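Local coordinates for protein hyaluronoglucosaminidase (Apis mellifera, PDB 1FCQ) that probably cleaves hyaluronan as a family 56 glycosidase with a seven-stranded TIM-barrel fold, and is a major allergen of bee venom, at residues 14-19 against 44-49; 76-81 against 127-132; 100-105 against 174-179. All blocks are in the same frame, centred on the assembly; numbering follows the deposited sequence.

Interaction 1 (14-19 against 44-49); sequences YWNVPT and DKFRGE
Thr19 and Asp44 form the tight end of this contact. Asp44 CG lies anti to its backbone N (chi1 -169°), which carries the carboxylate to Thr19. OG1 of Thr19 donates to OD2 of Asp44 at 2.7 Å, on the syn lone pair of the carboxylate, and accepts the indole N-H of Trp15, whose NE1 lies 2.9 Å from that same OG1 in a nearly straight bond (173°). The hydroxyl is thus held from two sides, and its proton is committed to the acid. His23 bonds to OD2 and Gln40 to OD1, sharing the carboxylate's probable charge among several donors.

Further along, Phe46 lies against the inverse gamma turn centred on Pro18. Its CE1 is 3.8 Å from Pro18 CB and 3.6 Å from Asn16 ND2; the amide and ring planes are nearly parallel (7°), but ND2 meets the ring obliquely and does not stack on it. Beside the phenyl ring, between the two backbones, the contact is filled by water. One water accepts from Asn16 ND2 and donates to the carbonyl oxygens of Trp15 and Phe46; a second donates to Phe46 O and sits over the centre of the phenyl ring. Asn16 OD1 turns instead to Tyr265.

Strands 12-16 and 51-55 are edge strands of two parallel sheets; here the C-terminal end of the first and the loop leading into the second pack together as part of the seven-stranded (beta/alpha) barrel.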
loop_
_atom_site.group_PDB
_atom_site.type_symbol
_atom_site.label_atom_id
_atom_site.label_comp_id
_atom_site.label_asym_id
_atom_site.label_seq_id
_atom_site.Cartn_x
_atom_site.Cartn_y
_atom_site.Cartn_z
ATOM N N TYR A 14 -0.393 -6.303 12.881
ATOM C CA TYR A 14 -1.825 -6.139 12.623
ATOM C C TYR A 14 -2.449 -7.155 11.686
ATOM O O TYR A 14 -1.871 -7.506 10.659
ATOM C CB TYR A 14 -2.056 -4.753 11.977
ATOM C CG TYR A 14 -1.769 -3.610 12.918
ATOM C CD1 TYR A 14 -0.503 -3.056 13.014
ATOM C CD2 TYR A 14 -2.799 -3.108 13.719
ATOM C CE1 TYR A 14 -0.279 -2.004 13.901
ATOM C CE2 TYR A 14 -2.571 -2.064 14.592
ATOM C CZ TYR A 14 -1.309 -1.521 14.661
ATOM O OH TYR A 14 -1.064 -0.482 15.541
ATOM N N TRP A 15 -3.668 -7.591 12.054
ATOM C CA TRP A 15 -4.368 -8.538 11.179
ATOM C C TRP A 15 -5.166 -7.768 10.129
ATOM O O TRP A 15 -6.120 -7.079 10.490
ATOM C CB TRP A 15 -5.334 -9.372 12.019
ATOM C CG TRP A 15 -5.929 -10.579 11.350
ATOM C CD1 TRP A 15 -7.242 -10.791 11.054
ATOM C CD2 TRP A 15 -5.234 -11.764 10.927
ATOM N NE1 TRP A 15 -7.418 -12.021 10.467
ATOM C CE2 TRP A 15 -6.189 -12.638 10.388
ATOM C CE3 TRP A 15 -3.901 -12.162 10.970
ATOM C CZ2 TRP A 15 -5.853 -13.896 9.886
ATOM C CZ3 TRP A 15 -3.557 -13.412 10.475
ATOM C CH2 TRP A 15 -4.536 -14.251 9.944
ATOM N N ASN A 16 -4.796 -7.912 8.858
ATOM C CA ASN A 16 -5.544 -7.238 7.787
ATOM C C ASN A 16 -5.949 -8.253 6.711
ATOM O O ASN A 16 -5.975 -8.032 5.511
ATOM C CB ASN A 16 -4.755 -6.068 7.206
ATOM C CG ASN A 16 -5.543 -5.132 6.313
ATOM O OD1 ASN A 16 -5.001 -4.601 5.323
ATOM N ND2 ASN A 16 -6.823 -4.866 6.619
ATOM N N VAL A 17 -6.232 -9.465 7.205
ATOM C CA VAL A 17 -6.689 -10.568 6.333
ATOM C C VAL A 17 -8.201 -10.567 6.471
ATOM O O VAL A 17 -8.692 -10.475 7.608
ATOM C CB VAL A 17 -6.090 -11.896 6.815
ATOM C CG1 VAL A 17 -6.626 -13.056 5.976
ATOM C CG2 VAL A 17 -4.573 -11.925 6.744
ATOM N N PRO A 18 -8.976 -10.727 5.413
ATOM C CA PRO A 18 -10.420 -10.626 5.468
ATOM C C PRO A 18 -11.121 -11.896 5.916
ATOM O O PRO A 18 -12.046 -12.360 5.254
ATOM C CB PRO A 18 -10.809 -10.231 4.051
ATOM C CG PRO A 18 -9.762 -10.868 3.213
ATOM C CD PRO A 18 -8.482 -10.788 4.014
ATOM N N THR A 19 -10.734 -12.351 7.095
ATOM C CA THR A 19 -11.321 -13.549 7.683
ATOM C C THR A 19 -12.758 -13.326 8.087
ATOM O O THR A 19 -13.476 -14.302 8.331
ATOM C CB THR A 19 -10.460 -14.072 8.845
ATOM O OG1 THR A 19 -10.050 -12.989 9.686
ATOM C CG2 THR A 19 -9.214 -14.756 8.279
ATOM N N ASP A 44 -13.262 -9.668 14.996
ATOM C CA ASP A 44 -12.590 -10.009 13.751
ATOM C C ASP A 44 -13.241 -9.302 12.570
ATOM O O ASP A 44 -13.223 -9.779 11.427
ATOM C CB ASP A 44 -12.502 -11.515 13.508
ATOM C CG ASP A 44 -11.592 -11.904 12.356
ATOM O OD1 ASP A 44 -10.490 -11.316 12.212
ATOM O OD2 ASP A 44 -11.994 -12.775 11.559
ATOM N N LYS A 45 -13.697 -8.064 12.794
ATOM C CA LYS A 45 -14.274 -7.273 11.707
ATOM C C LYS A 45 -13.147 -6.856 10.768
ATOM O O LYS A 45 -12.003 -6.694 11.213
ATOM C CB LYS A 45 -15.058 -6.079 12.256
ATOM C CG LYS A 45 -16.441 -6.500 12.771
ATOM C CD LYS A 45 -17.249 -5.266 13.156
ATOM C CE LYS A 45 -18.664 -5.617 13.581
ATOM N NZ LYS A 45 -19.412 -4.395 14.004
ATOM N N PHE A 46 -13.465 -6.653 9.493
ATOM C CA PHE A 46 -12.396 -6.269 8.557
ATOM C C PHE A 46 -11.910 -4.847 8.869
ATOM O O PHE A 46 -10.713 -4.578 8.802
ATOM C CB PHE A 46 -12.843 -6.370 7.099
ATOM C CG PHE A 46 -11.725 -6.259 6.092
ATOM C CD1 PHE A 46 -10.560 -7.007 6.231
ATOM C CD2 PHE A 46 -11.852 -5.405 5.011
ATOM C CE1 PHE A 46 -9.535 -6.902 5.307
ATOM C CE2 PHE A 46 -10.829 -5.301 4.086
ATOM C CZ PHE A 46 -9.673 -6.045 4.223
ATOM N N ARG A 47 -12.868 -3.965 9.134
ATOM C CA ARG A 47 -12.511 -2.582 9.444
ATOM C C ARG A 47 -12.935 -2.306 10.883
ATOM O O ARG A 47 -14.127 -2.470 11.163
ATOM C CB ARG A 47 -13.192 -1.594 8.497
ATOM C CG ARG A 47 -12.732 -1.790 7.060
ATOM C CD ARG A 47 -13.390 -0.840 6.064
ATOM N NE ARG A 47 -12.791 -1.153 4.770
ATOM C CZ ARG A 47 -13.205 -2.113 3.952
ATOM N NH1 ARG A 47 -12.508 -2.288 2.840
ATOM N NH2 ARG A 47 -14.295 -2.824 4.259
ATOM N N GLY A 48 -11.989 -1.894 11.716
ATOM C CA GLY A 48 -12.348 -1.660 13.112
ATOM C C GLY A 48 -11.359 -0.730 13.784
ATOM O O GLY A 48 -10.636 -0.019 13.088
ATOM N N GLU A 49 -11.283 -0.789 15.110
ATOM C CA GLU A 49 -10.423 0.120 15.847
ATOM C C GLU A 49 -8.926 -0.075 15.674
ATOM O O GLU A 49 -8.197 0.885 15.944
ATOM C CB GLU A 49 -10.789 0.143 17.337
ATOM C CG GLU A 49 -10.353 -1.042 18.139
ATOM C CD GLU A 49 -10.949 -2.402 17.840
ATOM O OE1 GLU A 49 -11.941 -2.554 17.107
ATOM O OE2 GLU A 49 -10.382 -3.354 18.417
HETATM O O HOH W 1 -8.361 -6.022 8.902
HETATM O O HOH W 2 -9.547 -3.393 6.627
HETATM O O HOH W 3 -11.794 -9.666 8.811
#

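Interaction 2 (76-81 against 127-132); sequences GGVPQL and QPYKKL
The carbonyl oxygen of Gly77 meets the edge of the Tyr129 ring, lying in the ring plane 3.2 Å from CE2. Beside it Val78 fits against the helix with both methyls: CG1 lies 3.5 Å from the backbone O of Tyr129 and 4.0 Å from Tyr129 CD2, while CG2 rests 3.9 Å from Leu132 CD2. With CG anti to its backbone N (chi1 179°), Leu132 brings this methyl up to the branched end of Val78, one helical turn after Tyr129.

The outward-turned carbonyl of Gly77 follows from its turn. At phi 85° and psi -66°, it fits the centre of a classic gamma turn, closed by a weak bond from Val78 N to Gly76 O. This turn carries the chain from strand 73-74 of the small antiparallel hairpin to the 3-10 segment 79-81 ahead of helix 84-98, and applies it to the first turns of helix 127-140.

Further out, Ser133 OG lies within hydrogen-bonding reach of both Tyr129 O and Gln80 OE1, two acceptors for one proton, and so sits between the helix and the 3-10 segment. Tyr129 is fixed at its far end by a bond between OH and Leu63 N in the hairpin, and its ring stacks edge-to-face with Trp115.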
loop_
_atom_site.group_PDB
_atom_site.type_symbol
_atom_site.label_atom_id
_atom_site.label_comp_id
_atom_site.label_asym_id
_atom_site.label_seq_id
_atom_site.Cartn_x
_atom_site.Cartn_y
_atom_site.Cartn_z
ATOM N N GLY A 76 -10.958 11.697 -15.862
ATOM C CA GLY A 76 -9.862 12.324 -16.560
ATOM C C GLY A 76 -8.726 11.425 -16.978
ATOM O O GLY A 76 -7.913 11.799 -17.825
ATOM N N GLY A 77 -8.531 10.273 -16.330
ATOM C CA GLY A 77 -7.441 9.370 -16.659
ATOM C C GLY A 77 -6.154 9.776 -15.939
ATOM O O GLY A 77 -5.624 9.010 -15.136
ATOM N N VAL A 78 -5.622 10.943 -16.298
ATOM C CA VAL A 78 -4.441 11.508 -15.647
ATOM C C VAL A 78 -4.942 12.600 -14.699
ATOM O O VAL A 78 -5.955 13.244 -14.934
ATOM C CB VAL A 78 -3.448 12.129 -16.637
ATOM C CG1 VAL A 78 -2.592 11.066 -17.320
ATOM C CG2 VAL A 78 -4.145 13.000 -17.675
ATOM N N PRO A 79 -4.259 12.803 -13.575
ATOM C CA PRO A 79 -4.706 13.729 -12.545
ATOM C C PRO A 79 -4.886 15.165 -12.992
ATOM O O PRO A 79 -5.793 15.850 -12.480
ATOM C CB PRO A 79 -3.681 13.550 -11.433
ATOM C CG PRO A 79 -2.487 12.975 -12.091
ATOM C CD PRO A 79 -3.025 12.065 -13.191
ATOM N N GLN A 80 -4.103 15.628 -13.944
ATOM C CA GLN A 80 -4.222 16.984 -14.471
ATOM C C GLN A 80 -5.509 17.193 -15.263
ATOM O O GLN A 80 -5.807 18.341 -15.606
ATOM C CB GLN A 80 -2.996 17.397 -15.289
ATOM C CG GLN A 80 -2.711 16.576 -16.530
ATOM C CD GLN A 80 -1.778 15.395 -16.371
ATOM O OE1 GLN A 80 -0.955 15.121 -17.260
ATOM N NE2 GLN A 80 -1.872 14.696 -15.250
ATOM N N LEU A 81 -6.257 16.147 -15.611
ATOM C CA LEU A 81 -7.550 16.295 -16.246
ATOM C C LEU A 81 -8.663 15.883 -15.296
ATOM O O LEU A 81 -9.838 15.804 -15.660
ATOM C CB LEU A 81 -7.633 15.439 -17.516
ATOM C CG LEU A 81 -6.739 15.854 -18.682
ATOM C CD1 LEU A 81 -6.840 14.820 -19.798
ATOM C CD2 LEU A 81 -7.105 17.246 -19.182
ATOM N N GLN A 127 2.978 3.065 -18.107
ATOM C CA GLN A 127 3.420 3.938 -19.189
ATOM C C GLN A 127 2.326 4.763 -19.818
ATOM O O GLN A 127 2.547 5.967 -20.064
ATOM C CB GLN A 127 4.269 3.252 -20.271
ATOM C CG GLN A 127 5.164 4.267 -20.977
ATOM C CD GLN A 127 6.620 3.872 -21.053
ATOM O OE1 GLN A 127 7.421 4.172 -20.160
ATOM N NE2 GLN A 127 6.986 3.187 -22.133
ATOM N N PRO A 128 1.111 4.274 -20.011
ATOM C CA PRO A 128 0.017 5.053 -20.551
ATOM C C PRO A 128 -0.183 6.365 -19.810
ATOM O O PRO A 128 -0.657 7.296 -20.454
ATOM C CB PRO A 128 -1.206 4.143 -20.463
ATOM C CG PRO A 128 -0.607 2.782 -20.600
ATOM C CD PRO A 128 0.708 2.850 -19.873
ATOM N N TYR A 129 0.128 6.509 -18.516
ATOM C CA TYR A 129 -0.052 7.810 -17.870
ATOM C C TYR A 129 0.936 8.834 -18.425
ATOM O O TYR A 129 0.538 9.998 -18.518
ATOM C CB TYR A 129 0.089 7.628 -16.354
ATOM C CG TYR A 129 -1.087 6.869 -15.775
ATOM C CD1 TYR A 129 -0.921 5.528 -15.419
ATOM C CD2 TYR A 129 -2.326 7.453 -15.586
ATOM C CE1 TYR A 129 -1.964 4.802 -14.887
ATOM C CE2 TYR A 129 -3.376 6.727 -15.061
ATOM C CZ TYR A 129 -3.189 5.403 -14.714
ATOM O OH TYR A 129 -4.242 4.705 -14.180
ATOM N N LYS A 130 2.158 8.421 -18.729
ATOM C CA LYS A 130 3.145 9.313 -19.316
ATOM C C LYS A 130 2.669 9.702 -20.722
ATOM O O LYS A 130 2.660 10.881 -21.086
ATOM C CB LYS A 130 4.533 8.694 -19.434
ATOM C CG LYS A 130 5.206 8.295 -18.129
ATOM C CD LYS A 130 6.661 7.920 -18.370
ATOM C CE LYS A 130 7.325 7.387 -17.118
ATOM N NZ LYS A 130 8.776 7.098 -17.315
ATOM N N LYS A 131 2.266 8.679 -21.493
ATOM C CA LYS A 131 1.850 8.976 -22.867
ATOM C C LYS A 131 0.685 9.931 -22.950
ATOM O O LYS A 131 0.717 10.884 -23.752
ATOM C CB LYS A 131 1.504 7.689 -23.627
ATOM C CG LYS A 131 2.608 6.647 -23.616
ATOM C CD LYS A 131 3.878 7.151 -24.280
ATOM C CE LYS A 131 4.880 6.012 -24.418
ATOM N NZ LYS A 131 6.189 6.496 -24.941
ATOM N N LEU A 132 -0.360 9.739 -22.150
ATOM C CA LEU A 132 -1.522 10.596 -22.185
ATOM C C LEU A 132 -1.164 12.009 -21.740
ATOM O O LEU A 132 -1.677 12.954 -22.323
ATOM C CB LEU A 132 -2.667 10.043 -21.336
ATOM C CG LEU A 132 -3.932 10.892 -21.296
ATOM C CD1 LEU A 132 -4.515 11.126 -22.686
ATOM C CD2 LEU A 132 -4.969 10.252 -20.382
#

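Interaction 3 (100-105 against 174-179); sequences PDKSFP and RMRPAA
Pro105 and Ala179 bring their CA atoms to 4.1 Å where two type I beta turns, Asp101 to Phe104 and Arg176 to Ala179, lie side by side. A water joins the turns by donating to the carbonyl oxygens of Lys102 and Phe104 and accepting from Ala178 N. Nearby, Pro105 CA makes a C-H...O contact of 3.5 Å with Ala178 O.

Arg176 makes the largest side-chain contribution. With both chi1 (-63°) and chi2 (-67°) turned, its chain folds back along 100-105, and Lys102 CA packs over one face of the guanidinium, toward its rim. Asp101 O approaches NE of Arg176 to 3.2 Å, but at too poor an angle to count as a bond; NE, like NH1, is bonded just outside the segments, NH1 to Ile99 O. NH2 donates to Met175 O at 2.8 Å, with the acceptor in the guanidinium plane. The charged group thus meets carbonyls at the C-terminal end of helix 146-175 and just past that of helix 84-98, where the negative helix-end potential would be expected to suit it. Lys102 passes its aliphatic part obliquely, its CG 3.8 Å from Arg176 NH2.

On the inner side, Phe104 CD2 presses on Ala179 CB at 3.4 Å. In the Asp101-Phe104 turn, Asp101 OD1 accepts from Ser103 N, an Asx turn, and also from Ser103 OG, both from the same face of the carboxylate.

Helix 84-98 here runs into strand 107-111 and helix 146-175 into strand 180-183. Such paired helix-to-strand loops, leading into adjacent parallel strands, belong to the (beta/alpha) barrel architecture.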
loop_
_atom_site.group_PDB
_atom_site.type_symbol
_atom_site.label_atom_id
_atom_site.label_comp_id
_atom_site.label_asym_id
_atom_site.label_seq_id
_atom_site.Cartn_x
_atom_site.Cartn_y
_atom_site.Cartn_z
ATOM N N PRO A 100 -17.317 4.604 10.185
ATOM C CA PRO A 100 -18.325 5.469 10.779
ATOM C C PRO A 100 -17.940 6.115 12.095
ATOM O O PRO A 100 -18.480 7.190 12.409
ATOM C CB PRO A 100 -19.535 4.555 10.968
ATOM C CG PRO A 100 -18.977 3.184 11.031
ATOM C CD PRO A 100 -17.779 3.199 10.109
ATOM N N ASP A 101 -17.031 5.492 12.838
ATOM C CA ASP A 101 -16.608 6.092 14.103
ATOM C C ASP A 101 -15.646 7.245 13.848
ATOM O O ASP A 101 -14.502 7.026 13.441
ATOM C CB ASP A 101 -15.953 5.047 15.004
ATOM C CG ASP A 101 -15.895 5.491 16.456
ATOM O OD1 ASP A 101 -15.895 6.699 16.736
ATOM O OD2 ASP A 101 -15.846 4.602 17.330
ATOM N N LYS A 102 -16.055 8.470 14.170
ATOM C CA LYS A 102 -15.191 9.632 14.016
ATOM C C LYS A 102 -13.902 9.507 14.830
ATOM O O LYS A 102 -12.881 10.087 14.480
ATOM C CB LYS A 102 -15.938 10.933 14.394
ATOM C CG LYS A 102 -17.186 11.109 13.519
ATOM C CD LYS A 102 -17.801 12.480 13.795
ATOM C CE LYS A 102 -18.973 12.733 12.855
ATOM N NZ LYS A 102 -19.143 14.185 12.564
ATOM N N SER A 103 -13.952 8.779 15.946
ATOM C CA SER A 103 -12.827 8.572 16.828
ATOM C C SER A 103 -11.930 7.396 16.464
ATOM O O SER A 103 -11.036 7.071 17.247
ATOM C CB SER A 103 -13.302 8.408 18.292
ATOM O OG SER A 103 -13.911 7.144 18.494
ATOM N N PHE A 104 -12.086 6.823 15.270
ATOM C CA PHE A 104 -11.219 5.716 14.843
ATOM C C PHE A 104 -9.773 5.998 15.224
ATOM O O PHE A 104 -9.190 6.962 14.727
ATOM C CB PHE A 104 -11.366 5.592 13.319
ATOM C CG PHE A 104 -10.351 4.720 12.608
ATOM C CD1 PHE A 104 -10.113 3.420 13.034
ATOM C CD2 PHE A 104 -9.645 5.221 11.523
ATOM C CE1 PHE A 104 -9.170 2.637 12.374
ATOM C CE2 PHE A 104 -8.719 4.439 10.848
ATOM C CZ PHE A 104 -8.480 3.138 11.284
ATOM N N PRO A 105 -9.165 5.144 16.022
ATOM C CA PRO A 105 -7.810 5.369 16.491
ATOM C C PRO A 105 -6.718 4.498 15.909
ATOM O O PRO A 105 -5.560 4.605 16.336
ATOM C CB PRO A 105 -8.009 5.002 17.980
ATOM C CG PRO A 105 -8.879 3.776 17.900
ATOM C CD PRO A 105 -9.829 4.021 16.743
ATOM N N ARG A 174 -8.216 14.892 8.591
ATOM C CA ARG A 174 -9.130 15.861 9.216
ATOM C C ARG A 174 -10.397 15.192 9.714
ATOM O O ARG A 174 -10.880 15.451 10.814
ATOM C CB ARG A 174 -9.473 16.982 8.239
ATOM C CG ARG A 174 -8.428 18.087 8.164
ATOM C CD ARG A 174 -8.831 19.151 7.152
ATOM N NE ARG A 174 -7.812 20.171 6.962
ATOM C CZ ARG A 174 -7.956 21.249 6.197
ATOM N NH1 ARG A 174 -9.085 21.469 5.533
ATOM N NH2 ARG A 174 -6.963 22.125 6.090
ATOM N N MET A 175 -10.952 14.276 8.907
ATOM C CA MET A 175 -12.182 13.588 9.277
ATOM C C MET A 175 -12.014 12.556 10.371
ATOM O O MET A 175 -12.889 12.313 11.203
ATOM C CB MET A 175 -12.751 12.900 8.027
ATOM C CG MET A 175 -13.233 13.911 6.997
ATOM S SD MET A 175 -13.586 13.090 5.428
ATOM C CE MET A 175 -13.947 14.529 4.419
ATOM N N ARG A 176 -10.852 11.896 10.392
ATOM C CA ARG A 176 -10.534 10.856 11.371
ATOM C C ARG A 176 -9.176 11.180 11.968
ATOM O O ARG A 176 -8.177 10.541 11.684
ATOM C CB ARG A 176 -10.528 9.515 10.635
ATOM C CG ARG A 176 -11.888 9.126 10.042
ATOM C CD ARG A 176 -12.914 8.840 11.113
ATOM N NE ARG A 176 -14.253 8.566 10.610
ATOM C CZ ARG A 176 -15.196 9.439 10.283
ATOM N NH1 ARG A 176 -16.377 8.960 9.842
ATOM N NH2 ARG A 176 -15.076 10.751 10.342
ATOM N N PRO A 177 -9.150 12.186 12.858
ATOM C CA PRO A 177 -7.914 12.690 13.426
ATOM C C PRO A 177 -7.235 11.879 14.495
ATOM O O PRO A 177 -6.045 12.155 14.746
ATOM C CB PRO A 177 -8.334 14.054 14.021
ATOM C CG PRO A 177 -9.753 13.818 14.418
ATOM C CD PRO A 177 -10.314 12.973 13.298
ATOM N N ALA A 178 -7.889 10.885 15.067
ATOM C CA ALA A 178 -7.247 10.047 16.063
ATOM C C ALA A 178 -6.468 8.888 15.438
ATOM O O ALA A 178 -5.737 8.206 16.163
ATOM C CB ALA A 178 -8.300 9.510 17.032
ATOM N N ALA A 179 -6.611 8.675 14.133
ATOM C CA ALA A 179 -5.973 7.542 13.476
ATOM C C ALA A 179 -4.613 7.916 12.904
ATOM O O ALA A 179 -4.258 9.098 12.806
ATOM C CB ALA A 179 -6.855 7.059 12.318
HETATM O O HOH W 4 -10.267 9.417 14.233
#

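Interactions 1 and 3 are neighbours, with centres about 17 Å apart, and they meet directly: Gly48 O lies 3.1 Å from Phe104 CE1, and Glu49 O packs on Pro105 CG. Segments 44-49, 100-105 and 174-179 lie ahead of strands 51-55, 107-111 and 180-183, the three strands of one parallel sheet. TIM-barrel active sites lie at the C-terminal ends of the strands, so interaction 3 is probably not part of the catalytic face, whereas interaction 1 reaches that end of strand 12-16. Interaction 2 stands apart: its centre is about 34 Å from that of interaction 1 and about 32 Å from that of interaction 3.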